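Local coordinates for protein putative solute-binding component of ABC transporter (PDB 4YS6) that binds beta-D-glucopyranose in the cleft between its two lobes and probably delivers sugar to an ABC transporter, at residues V41-P44 / R50-Q53; Q72-D77 / A99-D104; N52-N57 / R295-Q300; K60-A65 / K303-I308; S119-D124 / S299-M304. All coordinates share one frame; numbering follows the deposited sequence.

Interaction 1: residues V41-P44 / R50-Q53; sequences VAMP and RWNQ. With NA (sodium ion), chain I; BGC (beta-D-glucopyranose), chain D.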
# COMPACT_ATOMS: atom_id res chain seq x y z
N VAL A 41 -16.88 -9.14 -2.46
CA VAL A 41 -15.78 -8.22 -2.23
C VAL A 41 -15.00 -8.71 -1.04
O VAL A 41 -15.54 -8.77 0.08
CB VAL A 41 -16.27 -6.78 -1.97
CG1 VAL A 41 -15.08 -5.82 -1.81
CG2 VAL A 41 -17.20 -6.30 -3.11
N ALA A 42 -13.75 -9.11 -1.29
CA ALA A 42 -12.92 -9.70 -0.26
C ALA A 42 -11.78 -8.76 0.11
O ALA A 42 -10.91 -8.46 -0.72
CB ALA A 42 -12.36 -11.04 -0.74
N MSE A 43 -11.78 -8.30 1.36
CA MSE A 43 -10.76 -7.35 1.84
C MSE A 43 -9.85 -8.05 2.86
O MSE A 43 -10.26 -9.02 3.50
CB MSE A 43 -11.43 -6.12 2.49
CG MSE A 43 -12.29 -5.29 1.54
SE MSE A 43 -11.12 -4.24 0.42
CE MSE A 43 -11.86 -4.67 -1.32
N PRO A 44 -8.60 -7.59 2.99
CA PRO A 44 -7.64 -8.37 3.80
C PRO A 44 -7.84 -8.28 5.31
O PRO A 44 -7.79 -9.31 5.97
CB PRO A 44 -6.28 -7.78 3.42
CG PRO A 44 -6.58 -6.42 2.86
CD PRO A 44 -7.92 -6.54 2.21
N ARG A 50 -6.84 1.60 5.63
CA ARG A 50 -7.45 1.96 4.36
C ARG A 50 -8.55 0.98 3.92
O ARG A 50 -9.54 1.40 3.30
CB ARG A 50 -6.40 2.09 3.23
CG ARG A 50 -5.67 0.85 2.87
CD ARG A 50 -4.98 0.99 1.52
NE ARG A 50 -5.94 0.98 0.41
CZ ARG A 50 -5.57 0.93 -0.87
NH1 ARG A 50 -4.30 0.98 -1.22
NH2 ARG A 50 -6.49 0.87 -1.84
N TRP A 51 -8.40 -0.29 4.25
CA TRP A 51 -9.31 -1.33 3.72
C TRP A 51 -10.70 -1.17 4.27
O TRP A 51 -11.66 -1.63 3.65
CB TRP A 51 -8.77 -2.74 4.00
CG TRP A 51 -7.35 -2.85 3.55
CD1 TRP A 51 -6.25 -2.89 4.35
CD2 TRP A 51 -6.86 -2.85 2.19
NE1 TRP A 51 -5.11 -2.92 3.59
CE2 TRP A 51 -5.46 -2.88 2.27
CE3 TRP A 51 -7.47 -2.82 0.93
CZ2 TRP A 51 -4.65 -2.90 1.13
CZ3 TRP A 51 -6.66 -2.82 -0.19
CH2 TRP A 51 -5.27 -2.87 -0.09
N ASN A 52 -10.83 -0.48 5.41
CA ASN A 52 -12.15 -0.10 5.91
C ASN A 52 -12.85 0.83 4.92
O ASN A 52 -14.04 0.67 4.63
CB ASN A 52 -12.03 0.56 7.27
CG ASN A 52 -11.54 -0.40 8.34
OD1 ASN A 52 -12.32 -1.18 8.88
ND2 ASN A 52 -10.27 -0.35 8.64
N GLN A 53 -12.10 1.78 4.40
CA GLN A 53 -12.62 2.72 3.42
C GLN A 53 -12.80 2.05 2.06
O GLN A 53 -13.81 2.26 1.40
CB GLN A 53 -11.72 3.93 3.29
CG GLN A 53 -11.89 4.96 4.42
CD GLN A 53 -11.17 4.55 5.67
OE1 GLN A 53 -9.94 4.49 5.69
NE2 GLN A 53 -11.92 4.25 6.74
NA NA I . -15.98 0.45 6.79
C2 BGC D . -1.39 -0.95 -0.26
C3 BGC D . -1.00 0.15 0.67
C4 BGC D . -1.20 -0.21 2.08
C5 BGC D . -0.55 -1.51 2.44
C6 BGC D . -0.91 -2.02 3.82
C1 BGC D . -0.56 -2.21 0.06
O1 BGC D . -0.86 -3.21 -0.70
O2 BGC D . -1.14 -0.56 -1.61
O3 BGC D . -1.83 1.32 0.30
O4 BGC D . -0.61 0.77 2.97
O5 BGC D . -1.00 -2.51 1.47
O6 BGC D . -2.30 -1.94 4.07
O HOH W 1 -15.22 -1.29 8.25
O HOH W 2 -15.54 2.32 8.20
O HOH W 3 -16.49 -1.70 5.71
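The first beta-alpha-beta unit of the periplasmic binding protein fold, strand 38-43, helix 50-64 and strand 68-73, brings Pro44 at the strand's end against Trp51 in the first turn of the helix, at the wall of the sugar pocket. This is a CH-pi contact: Pro44 CG stands 3.6 Å from the centroid of the five-membered ring, only 6° off its normal. Arg50 CG lies over the opposite face of the indole, 3.7 Å above its plane and displaced toward the rim, so the ring is clamped between proline and arginine methylenes. Selenomethionine Met43 bends at its second and third torsions and brings SE to 3.9 Å from Trp51 CE3, an oblique Met-aromatic contact rather than one over the face. The clamp turns the polar edge of the indole toward glucose, where Trp51 NE1 donates to O6 of the sugar at 3.0 Å. Arg50 has CG wedged between its backbone N and carbonyl carbon (chi1 64°), folding the chain back across the indole until Trp51 CH2 sits over the centre of the guanidinium. From there Arg50 NH1 donates to glucose O3 at 2.9 Å with an N-H...O angle of 159°, the acceptor lying in the guanidinium plane.

Interaction 2: residues Q72-D77 / A99-D104; sequences QYASND and ASIEGD. With NA (sodium ion), chain G.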
# COMPACT_ATOMS: atom_id res chain seq x y z
N GLN A 72 -16.57 -9.12 2.83
CA GLN A 72 -15.98 -9.80 3.97
C GLN A 72 -14.54 -9.40 4.15
O GLN A 72 -13.83 -9.12 3.17
CB GLN A 72 -16.09 -11.32 3.82
CG GLN A 72 -17.53 -11.81 3.78
CD GLN A 72 -17.64 -13.31 3.78
OE1 GLN A 72 -17.16 -13.97 4.70
NE2 GLN A 72 -18.26 -13.87 2.74
N TYR A 73 -14.14 -9.34 5.42
CA TYR A 73 -12.77 -9.03 5.84
C TYR A 73 -12.14 -10.25 6.49
O TYR A 73 -12.80 -10.93 7.29
CB TYR A 73 -12.72 -7.87 6.83
CG TYR A 73 -13.08 -6.54 6.24
CD1 TYR A 73 -14.40 -6.17 6.07
CD2 TYR A 73 -12.09 -5.66 5.86
CE1 TYR A 73 -14.73 -4.94 5.53
CE2 TYR A 73 -12.40 -4.42 5.32
CZ TYR A 73 -13.72 -4.07 5.15
OH TYR A 73 -14.06 -2.86 4.61
N ALA A 74 -10.86 -10.48 6.24
CA ALA A 74 -10.23 -11.74 6.62
C ALA A 74 -9.22 -11.71 7.79
O ALA A 74 -8.56 -12.70 8.05
CB ALA A 74 -9.55 -12.33 5.41
N SER A 75 -9.13 -10.58 8.48
CA SER A 75 -8.22 -10.44 9.63
C SER A 75 -6.78 -10.80 9.28
O SER A 75 -6.02 -11.27 10.12
CB SER A 75 -8.68 -11.30 10.79
OG SER A 75 -8.07 -10.86 11.99
N ASN A 76 -6.40 -10.55 8.03
CA ASN A 76 -5.04 -10.86 7.54
C ASN A 76 -4.66 -12.34 7.71
O ASN A 76 -3.47 -12.69 7.76
CB ASN A 76 -4.00 -9.95 8.24
CG ASN A 76 -3.43 -8.90 7.31
OD1 ASN A 76 -3.94 -8.67 6.22
ND2 ASN A 76 -2.38 -8.22 7.77
N ASP A 77 -5.66 -13.20 7.75
CA ASP A 77 -5.46 -14.65 7.81
C ASP A 77 -5.77 -15.27 6.45
O ASP A 77 -6.92 -15.22 6.00
CB ASP A 77 -6.34 -15.24 8.91
CG ASP A 77 -5.83 -14.90 10.31
OD1 ASP A 77 -4.65 -14.55 10.44
OD2 ASP A 77 -6.62 -14.99 11.28
N ALA A 99 -9.01 -8.18 -2.78
CA ALA A 99 -7.79 -7.56 -2.28
C ALA A 99 -7.07 -8.61 -1.43
O ALA A 99 -7.40 -8.83 -0.27
CB ALA A 99 -8.10 -6.33 -1.48
N SER A 100 -6.12 -9.30 -2.05
CA SER A 100 -5.52 -10.49 -1.46
C SER A 100 -4.53 -10.17 -0.35
O SER A 100 -3.85 -9.14 -0.38
CB SER A 100 -4.82 -11.31 -2.56
OG SER A 100 -3.78 -10.58 -3.13
N ILE A 101 -4.46 -11.05 0.64
CA ILE A 101 -3.46 -10.92 1.69
C ILE A 101 -2.11 -11.32 1.13
O ILE A 101 -1.14 -10.55 1.20
CB ILE A 101 -3.81 -11.79 2.90
CG1 ILE A 101 -5.14 -11.32 3.50
CG2 ILE A 101 -2.73 -11.69 3.97
CD1 ILE A 101 -5.75 -12.32 4.41
N GLU A 102 -2.07 -12.52 0.56
CA GLU A 102 -0.87 -13.05 -0.07
C GLU A 102 -1.18 -13.31 -1.54
O GLU A 102 -2.06 -14.09 -1.86
CB GLU A 102 -0.42 -14.34 0.61
CG GLU A 102 0.21 -14.11 1.97
CD GLU A 102 0.76 -15.39 2.59
OE1 GLU A 102 0.81 -16.43 1.89
OE2 GLU A 102 1.15 -15.35 3.78
N GLY A 103 -0.44 -12.65 -2.42
CA GLY A 103 -0.74 -12.68 -3.85
C GLY A 103 -0.76 -14.05 -4.50
O GLY A 103 -1.52 -14.26 -5.45
N ASP A 104 0.04 -14.98 -4.02
CA ASP A 104 0.08 -16.33 -4.63
C ASP A 104 -0.70 -17.42 -3.88
O ASP A 104 -0.56 -18.60 -4.18
CB ASP A 104 1.54 -16.76 -4.81
CG ASP A 104 2.32 -16.82 -3.50
OD1 ASP A 104 1.79 -16.36 -2.46
OD2 ASP A 104 3.47 -17.30 -3.53
NA NA G . -4.38 -12.34 11.50
O HOH W 4 -5.56 -10.56 12.52
O HOH W 5 -2.34 -12.46 10.81
O HOH W 6 -6.18 -13.15 13.09
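The peptide group joining Asn76 to Asp77 is the flat surface of this contact: Ile101 CD1 lies over one face, 3.5 Å from Asn76 C and equally close to Asp77 N, while a sodium ion lies beyond the other face, 3.8 Å from Asn76 C. The peptide belongs to a type I' beta turn, Ala74 to Asp77, that leaves strand 68-73 for helix 78-90 in the lobe built on the seven-stranded mixed sheet. Ile101 comes from the loop after strand 95-98 and reaches the turn because CG1 is anti to its carbonyl carbon (chi1 -62°), with the chain then extended to CD1. The same methyl touches Ala74 CB, and Asn76 OD1 approaches the isoleucine branches CG1 and CG2, each at 4.0 Å, in a contact with no hydrogen bond across it. Pro44 also packs on Ile101, tying the loop to the end of strand 38-43. The turn presents its oxygens to the sodium ion, which is held by Ser75 O at 2.4 Å, three waters and Asp77 OD1 at 2.5 Å.

Interaction 3: residues N52-N57 / R295-Q300; sequences NQDGSN and RTLASQ. With NA (sodium ion), chain I.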
# COMPACT_ATOMS: atom_id res chain seq x y z
N ASN A 52 -10.83 -0.48 5.41
CA ASN A 52 -12.15 -0.10 5.91
C ASN A 52 -12.85 0.83 4.92
O ASN A 52 -14.04 0.67 4.63
CB ASN A 52 -12.03 0.56 7.27
CG ASN A 52 -11.54 -0.40 8.34
OD1 ASN A 52 -12.32 -1.18 8.88
ND2 ASN A 52 -10.27 -0.35 8.64
N GLN A 53 -12.10 1.78 4.40
CA GLN A 53 -12.62 2.72 3.42
C GLN A 53 -12.80 2.05 2.06
O GLN A 53 -13.81 2.26 1.40
CB GLN A 53 -11.72 3.93 3.29
CG GLN A 53 -11.89 4.96 4.42
CD GLN A 53 -11.17 4.55 5.67
OE1 GLN A 53 -9.94 4.49 5.69
NE2 GLN A 53 -11.92 4.25 6.74
N ASP A 54 -11.83 1.24 1.64
CA ASP A 54 -11.96 0.51 0.39
C ASP A 54 -13.26 -0.31 0.36
O ASP A 54 -14.03 -0.25 -0.60
CB ASP A 54 -10.77 -0.42 0.17
CG ASP A 54 -9.48 0.31 -0.13
OD1 ASP A 54 -9.31 0.85 -1.26
OD2 ASP A 54 -8.61 0.31 0.76
N GLY A 55 -13.49 -1.07 1.42
CA GLY A 55 -14.64 -1.96 1.48
C GLY A 55 -15.94 -1.21 1.54
O GLY A 55 -16.90 -1.55 0.85
N SER A 56 -15.99 -0.17 2.37
CA SER A 56 -17.19 0.65 2.48
C SER A 56 -17.50 1.35 1.19
O SER A 56 -18.66 1.46 0.81
CB SER A 56 -17.04 1.69 3.59
OG SER A 56 -17.13 1.06 4.85
N ASN A 57 -16.47 1.86 0.53
CA ASN A 57 -16.68 2.56 -0.73
C ASN A 57 -17.11 1.59 -1.83
O ASN A 57 -18.00 1.90 -2.62
CB ASN A 57 -15.42 3.34 -1.11
CG ASN A 57 -15.17 4.53 -0.21
OD1 ASN A 57 -16.11 5.17 0.26
ND2 ASN A 57 -13.91 4.86 0.01
N ARG A 295 -11.97 6.22 -2.83
CA ARG A 295 -13.26 6.39 -3.46
C ARG A 295 -13.11 6.32 -4.97
O ARG A 295 -13.99 5.81 -5.69
CB ARG A 295 -13.88 7.72 -3.06
CG ARG A 295 -14.07 7.90 -1.60
CD ARG A 295 -14.52 9.31 -1.31
NE ARG A 295 -13.45 10.25 -1.63
CZ ARG A 295 -13.50 11.55 -1.38
NH1 ARG A 295 -14.57 12.07 -0.83
NH2 ARG A 295 -12.48 12.32 -1.70
N THR A 296 -12.00 6.86 -5.46
CA THR A 296 -11.69 6.88 -6.88
C THR A 296 -11.38 5.49 -7.39
O THR A 296 -11.83 5.09 -8.47
CB THR A 296 -10.48 7.78 -7.18
OG1 THR A 296 -10.79 9.10 -6.72
CG2 THR A 296 -10.18 7.82 -8.67
N LEU A 297 -10.58 4.77 -6.62
CA LEU A 297 -10.26 3.39 -6.97
C LEU A 297 -11.55 2.57 -7.04
O LEU A 297 -11.77 1.84 -8.01
CB LEU A 297 -9.28 2.78 -5.97
CG LEU A 297 -8.86 1.34 -6.23
CD1 LEU A 297 -8.30 1.17 -7.61
CD2 LEU A 297 -7.80 0.92 -5.19
N ALA A 298 -12.40 2.69 -6.03
CA ALA A 298 -13.67 1.97 -6.01
C ALA A 298 -14.52 2.33 -7.22
O ALA A 298 -15.12 1.45 -7.83
CB ALA A 298 -14.43 2.23 -4.73
N SER A 299 -14.54 3.61 -7.58
CA SER A 299 -15.30 4.05 -8.75
C SER A 299 -14.82 3.37 -10.02
O SER A 299 -15.63 2.94 -10.85
CB SER A 299 -15.20 5.58 -8.90
OG SER A 299 -15.92 5.98 -10.05
N GLN A 300 -13.51 3.23 -10.16
CA GLN A 300 -12.94 2.62 -11.35
C GLN A 300 -13.29 1.14 -11.38
O GLN A 300 -13.62 0.58 -12.43
CB GLN A 300 -11.43 2.82 -11.41
CG GLN A 300 -11.04 4.24 -11.71
CD GLN A 300 -11.67 4.75 -12.99
OE1 GLN A 300 -12.49 5.66 -12.98
NE2 GLN A 300 -11.32 4.13 -14.10
NA NA I . -15.98 0.45 6.79
O HOH W 1 -15.22 -1.29 8.25
O HOH W 2 -15.54 2.32 8.20
O HOH W 3 -16.49 -1.70 5.71
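Arg295 opens the packing of helix 294-309 on helix 50-64, two helices packed on the seven-stranded mixed sheet whose segments run in broadly the same direction, 8.9 Å apart at their closest and crossing at -40°. The methylenes of its side chain, not the charge, do the touching: Arg295 CG lies 3.4 Å from Asn57 ND2, with the amide and guanidinium planes 35° apart. The guanidinium itself leads away to a salt bridge with Asp293 and a hydrogen bond to Ser351 O. Two residues on, Leu297 points toward the partner helix, and its CD2 approaches Asp54 OD1 at 4.2 Å. That oxygen is hydrogen-bonded to Tyr123 OH, and OD2 is paired with Arg50, so the buried carboxylate has polar partners on both oxygens. Ala298 follows, its CB against Asn57 CB at 3.9 Å. Asn57 thus meets both Arg295, which it crosses at a slant, and Ala298, its CG anti to the carbonyl carbon (chi1 -70°). Beyond it, Ser299 packs on Gln61, and Gln300 reaches Tyr332 and Cys334 of strand 331-339. Another side of helix 50-64 carries a sodium ion with three waters around it. Residues one turn apart grip the ion: Asn52 O at a long 2.9 Å and Ser56 OG at 2.3 Å.

Interaction 4: residues K60-A65 / K303-I308; sequences KQLKDA and KMVDAI. With NA (sodium ion), chain E.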
# COMPACT_ATOMS: atom_id res chain seq x y z
N LYS A 60 -20.82 0.71 -1.07
CA LYS A 60 -21.71 1.82 -1.38
C LYS A 60 -21.89 1.99 -2.87
O LYS A 60 -23.01 2.14 -3.34
CB LYS A 60 -21.18 3.12 -0.78
CG LYS A 60 -21.98 4.35 -1.21
CD LYS A 60 -21.36 5.63 -0.68
CE LYS A 60 -22.22 6.85 -1.04
NZ LYS A 60 -22.30 7.07 -2.51
N GLN A 61 -20.78 1.99 -3.61
CA GLN A 61 -20.84 2.30 -5.03
C GLN A 61 -21.43 1.13 -5.82
O GLN A 61 -22.14 1.36 -6.77
CB GLN A 61 -19.45 2.68 -5.54
CG GLN A 61 -18.97 3.97 -4.90
CD GLN A 61 -17.69 4.48 -5.50
OE1 GLN A 61 -17.52 4.45 -6.72
NE2 GLN A 61 -16.81 5.00 -4.66
N LEU A 62 -21.16 -0.10 -5.40
CA LEU A 62 -21.84 -1.24 -6.04
C LEU A 62 -23.35 -1.20 -5.83
O LEU A 62 -24.12 -1.44 -6.76
CB LEU A 62 -21.30 -2.56 -5.51
CG LEU A 62 -19.93 -2.93 -6.06
CD1 LEU A 62 -19.37 -4.09 -5.28
CD2 LEU A 62 -19.99 -3.29 -7.56
N LYS A 63 -23.79 -0.89 -4.61
CA LYS A 63 -25.23 -0.84 -4.36
C LYS A 63 -25.88 0.29 -5.15
O LYS A 63 -26.98 0.12 -5.70
CB LYS A 63 -25.50 -0.70 -2.87
CG LYS A 63 -25.12 -1.95 -2.11
CD LYS A 63 -25.47 -1.86 -0.64
CE LYS A 63 -25.17 -3.18 0.05
NZ LYS A 63 -25.36 -3.11 1.53
N ASP A 64 -25.19 1.42 -5.26
CA ASP A 64 -25.69 2.53 -6.07
C ASP A 64 -25.83 2.15 -7.54
O ASP A 64 -26.70 2.67 -8.24
CB ASP A 64 -24.75 3.74 -5.97
CG ASP A 64 -25.10 4.66 -4.80
OD1 ASP A 64 -26.31 4.86 -4.53
OD2 ASP A 64 -24.16 5.19 -4.17
N ALA A 65 -24.95 1.26 -8.00
CA ALA A 65 -24.95 0.80 -9.38
C ALA A 65 -25.92 -0.37 -9.60
O ALA A 65 -26.06 -0.86 -10.72
CB ALA A 65 -23.54 0.39 -9.79
N LYS A 303 -16.82 0.65 -12.51
CA LYS A 303 -16.88 0.76 -13.97
C LYS A 303 -16.50 -0.56 -14.66
O LYS A 303 -17.09 -0.94 -15.69
CB LYS A 303 -15.97 1.88 -14.48
CG LYS A 303 -16.46 3.26 -14.11
CD LYS A 303 -15.48 4.29 -14.61
CE LYS A 303 -15.78 5.66 -14.05
NZ LYS A 303 -14.72 6.61 -14.48
N MSE A 304 -15.50 -1.24 -14.11
CA MSE A 304 -15.09 -2.56 -14.63
C MSE A 304 -16.19 -3.60 -14.41
O MSE A 304 -16.49 -4.38 -15.30
CB MSE A 304 -13.78 -3.05 -13.98
CG MSE A 304 -12.64 -2.15 -14.26
SE MSE A 304 -11.13 -2.94 -13.24
CE MSE A 304 -9.68 -2.08 -14.17
N VAL A 305 -16.81 -3.59 -13.24
CA VAL A 305 -17.90 -4.51 -12.94
C VAL A 305 -19.06 -4.30 -13.90
O VAL A 305 -19.62 -5.26 -14.48
CB VAL A 305 -18.35 -4.34 -11.49
CG1 VAL A 305 -19.58 -5.17 -11.21
CG2 VAL A 305 -17.22 -4.72 -10.56
N ASP A 306 -19.42 -3.04 -14.11
CA ASP A 306 -20.47 -2.71 -15.06
C ASP A 306 -20.13 -3.19 -16.48
O ASP A 306 -20.99 -3.71 -17.20
CB ASP A 306 -20.71 -1.20 -15.11
CG ASP A 306 -21.61 -0.69 -14.00
OD1 ASP A 306 -22.31 -1.49 -13.34
OD2 ASP A 306 -21.64 0.54 -13.82
N ALA A 307 -18.89 -2.99 -16.89
CA ALA A 307 -18.47 -3.37 -18.23
C ALA A 307 -18.63 -4.87 -18.40
O ALA A 307 -19.14 -5.35 -19.42
CB ALA A 307 -17.04 -2.95 -18.48
N ILE A 308 -18.23 -5.61 -17.36
CA ILE A 308 -18.28 -7.07 -17.40
C ILE A 308 -19.71 -7.60 -17.31
O ILE A 308 -20.10 -8.51 -18.05
CB ILE A 308 -17.43 -7.65 -16.26
CG1 ILE A 308 -15.94 -7.35 -16.49
CG2 ILE A 308 -17.65 -9.14 -16.12
CD1 ILE A 308 -15.09 -7.49 -15.26
NA NA E . -17.75 -6.03 -21.23
O HOH W 7 -15.65 -6.34 -20.32
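Asp306 OD1 is the polar atom around which this contact gathers: Lys310 meets it in a salt bridge, Tyr67 OH hydrogen-bonds to it, and Ala65 CB approaches to 4.2 Å. Lys310 also donates to Ala65 O, so one ammonium group links Ala65, at the end of segment 60-65, to the carboxylate of helix 294-309. The two partners probably stabilise the negative charge of Asp306. Deeper in, the contact is apolar. Leu62 CD2 and Val305 CG1 meet at 4.1 Å, the two side chains crossing at about a right angle; the valine branch that touches is the one anti to the backbone N (chi1 173°). Farther along helix 294-309, Ala307 O binds a sodium ion at 2.4 Å together with Gly312 O and a water. On the outer side of helix 50-64, Lys60 NZ forms a salt bridge with Asp64 OD2 at 3.1 Å. Both helices pack on the mixed sheet, Leu62 reaching Val69 of strand 68-73 and Val305 reaching Ile121 of strand 119-123, with Tyr67 lying against both Leu62 and Val305.

Interaction 5: residues S119-D124 / S299-M304; sequences SVIAYD and SQVVKM. With BGC (beta-D-glucopyranose), chain D.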
# COMPACT_ATOMS: atom_id res chain seq x y z
N SER A 119 -15.77 -13.82 -13.27
CA SER A 119 -14.64 -12.91 -13.46
C SER A 119 -14.02 -12.47 -12.14
O SER A 119 -14.73 -12.36 -11.14
CB SER A 119 -15.08 -11.69 -14.25
OG SER A 119 -15.46 -12.08 -15.55
N VAL A 120 -12.71 -12.22 -12.17
CA VAL A 120 -11.95 -11.82 -10.99
C VAL A 120 -11.23 -10.51 -11.24
O VAL A 120 -10.42 -10.39 -12.16
CB VAL A 120 -10.93 -12.90 -10.59
CG1 VAL A 120 -10.02 -12.41 -9.48
CG2 VAL A 120 -11.66 -14.17 -10.18
N ILE A 121 -11.51 -9.54 -10.39
CA ILE A 121 -10.79 -8.27 -10.42
C ILE A 121 -9.86 -8.26 -9.22
O ILE A 121 -10.30 -8.40 -8.08
CB ILE A 121 -11.75 -7.05 -10.40
CG1 ILE A 121 -12.66 -7.06 -11.63
CG2 ILE A 121 -10.97 -5.76 -10.36
CD1 ILE A 121 -13.75 -6.03 -11.60
N ALA A 122 -8.57 -8.12 -9.48
CA ALA A 122 -7.58 -7.92 -8.41
C ALA A 122 -7.67 -6.47 -7.98
O ALA A 122 -7.50 -5.56 -8.80
CB ALA A 122 -6.21 -8.22 -8.89
N TYR A 123 -7.95 -6.26 -6.70
CA TYR A 123 -8.15 -4.95 -6.13
C TYR A 123 -6.90 -4.53 -5.38
O TYR A 123 -6.55 -5.15 -4.37
CB TYR A 123 -9.35 -4.96 -5.15
CG TYR A 123 -9.72 -3.60 -4.63
CD1 TYR A 123 -9.04 -3.03 -3.57
CD2 TYR A 123 -10.76 -2.88 -5.20
CE1 TYR A 123 -9.37 -1.75 -3.10
CE2 TYR A 123 -11.10 -1.63 -4.76
CZ TYR A 123 -10.42 -1.07 -3.72
OH TYR A 123 -10.78 0.19 -3.29
N ASP A 124 -6.26 -3.47 -5.89
CA ASP A 124 -5.09 -2.80 -5.33
C ASP A 124 -3.80 -3.62 -5.37
O ASP A 124 -2.76 -3.09 -5.81
CB ASP A 124 -5.31 -2.33 -3.91
CG ASP A 124 -4.25 -1.35 -3.49
OD1 ASP A 124 -4.38 -0.13 -3.77
OD2 ASP A 124 -3.22 -1.81 -2.95
N SER A 299 -14.54 3.61 -7.58
CA SER A 299 -15.30 4.05 -8.75
C SER A 299 -14.82 3.37 -10.02
O SER A 299 -15.63 2.94 -10.85
CB SER A 299 -15.20 5.58 -8.90
OG SER A 299 -15.92 5.98 -10.05
N GLN A 300 -13.51 3.23 -10.16
CA GLN A 300 -12.94 2.62 -11.35
C GLN A 300 -13.29 1.14 -11.38
O GLN A 300 -13.62 0.58 -12.43
CB GLN A 300 -11.43 2.82 -11.41
CG GLN A 300 -11.04 4.24 -11.71
CD GLN A 300 -11.67 4.75 -12.99
OE1 GLN A 300 -12.49 5.66 -12.98
NE2 GLN A 300 -11.32 4.13 -14.10
N VAL A 301 -13.24 0.50 -10.21
CA VAL A 301 -13.60 -0.92 -10.15
C VAL A 301 -15.07 -1.14 -10.51
O VAL A 301 -15.41 -2.08 -11.27
CB VAL A 301 -13.28 -1.49 -8.78
CG1 VAL A 301 -13.88 -2.90 -8.61
CG2 VAL A 301 -11.78 -1.54 -8.63
N VAL A 302 -15.97 -0.28 -10.03
CA VAL A 302 -17.38 -0.44 -10.37
C VAL A 302 -17.59 -0.23 -11.87
O VAL A 302 -18.43 -0.91 -12.45
CB VAL A 302 -18.27 0.50 -9.54
CG1 VAL A 302 -19.73 0.45 -10.01
CG2 VAL A 302 -18.18 0.10 -8.06
N LYS A 303 -16.82 0.65 -12.51
CA LYS A 303 -16.88 0.76 -13.97
C LYS A 303 -16.50 -0.56 -14.66
O LYS A 303 -17.09 -0.94 -15.69
CB LYS A 303 -15.97 1.88 -14.48
CG LYS A 303 -16.46 3.26 -14.11
CD LYS A 303 -15.48 4.29 -14.61
CE LYS A 303 -15.78 5.66 -14.05
NZ LYS A 303 -14.72 6.61 -14.48
N MSE A 304 -15.50 -1.24 -14.11
CA MSE A 304 -15.09 -2.56 -14.63
C MSE A 304 -16.19 -3.60 -14.41
O MSE A 304 -16.49 -4.38 -15.30
CB MSE A 304 -13.78 -3.05 -13.98
CG MSE A 304 -12.64 -2.15 -14.26
SE MSE A 304 -11.13 -2.94 -13.24
CE MSE A 304 -9.68 -2.08 -14.17
C2 BGC D . -1.39 -0.95 -0.26
C3 BGC D . -1.00 0.15 0.67
C4 BGC D . -1.20 -0.21 2.08
C5 BGC D . -0.55 -1.51 2.44
C6 BGC D . -0.91 -2.02 3.82
C1 BGC D . -0.56 -2.21 0.06
O1 BGC D . -0.86 -3.21 -0.70
O2 BGC D . -1.14 -0.56 -1.61
O3 BGC D . -1.83 1.32 0.30
O4 BGC D . -0.61 0.77 2.97
O5 BGC D . -1.00 -2.51 1.47
O6 BGC D . -2.30 -1.94 4.07
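Apolar contacts join Ile121 and Tyr123, alternate residues of one strand, to Val301 and Met304 of a helix. Ile121 CD1 packs on Met304 CB at 3.8 Å, and its other branch, CG2, meets the selenium of the same residue at 4.0 Å, so both branches of the isoleucine lie against one side of the selenomethionine chain, which extends straight beyond CG. Val301 divides its branches: CG1 approaches Ile121 CD1 at 4.3 Å, while CG2 comes obliquely to the Tyr123 ring, 3.8 Å from CD2 and nearly as close to CE2. With CG anti to the backbone N (chi1 -174°), Tyr123 carries its ring across Val301 at about a right angle. This is helix-on-sheet packing of an alpha/beta sandwich: strand 119-123, fourth of seven strands in the mixed sheet, runs almost opposite to the helical segment 299-304, 168° between directions and 10.4 Å between axes at their closest. Polar contacts lie at the margins. Within the helix, Lys303 NZ donates to Gln300 OE1 at 2.9 Å, tilted 18° from the carbonyl plane. Past the strand's end, Asp124 enters the sugar pocket. Its OD1 forms a salt bridge with Arg50 NH1, while OD2 accepts a hydrogen bond from glucose O2 at 2.8 Å.

In the fold
All five contacts lie in one lobe, the one built on the seven-stranded mixed sheet. Along the chain, interactions 1 and 2 come in series, interaction 2 is nested in the long loops closed by interactions 3 and 4, and those two cross, sharing helices 50-64 and 294-309 with centres about 11 Å apart. Interaction 5 seats helix 294-309 on strand 119-123, its centre about 9 Å from that of interaction 4. Interactions 1 and 5 have centres about 13 Å apart yet converge on the same glucose. The helix pair and sheet thus form a continuous body, with the sugar at one end, while interactions 1 to 4 each include a residue that binds a sodium ion, 1 and 3 sharing the same ion.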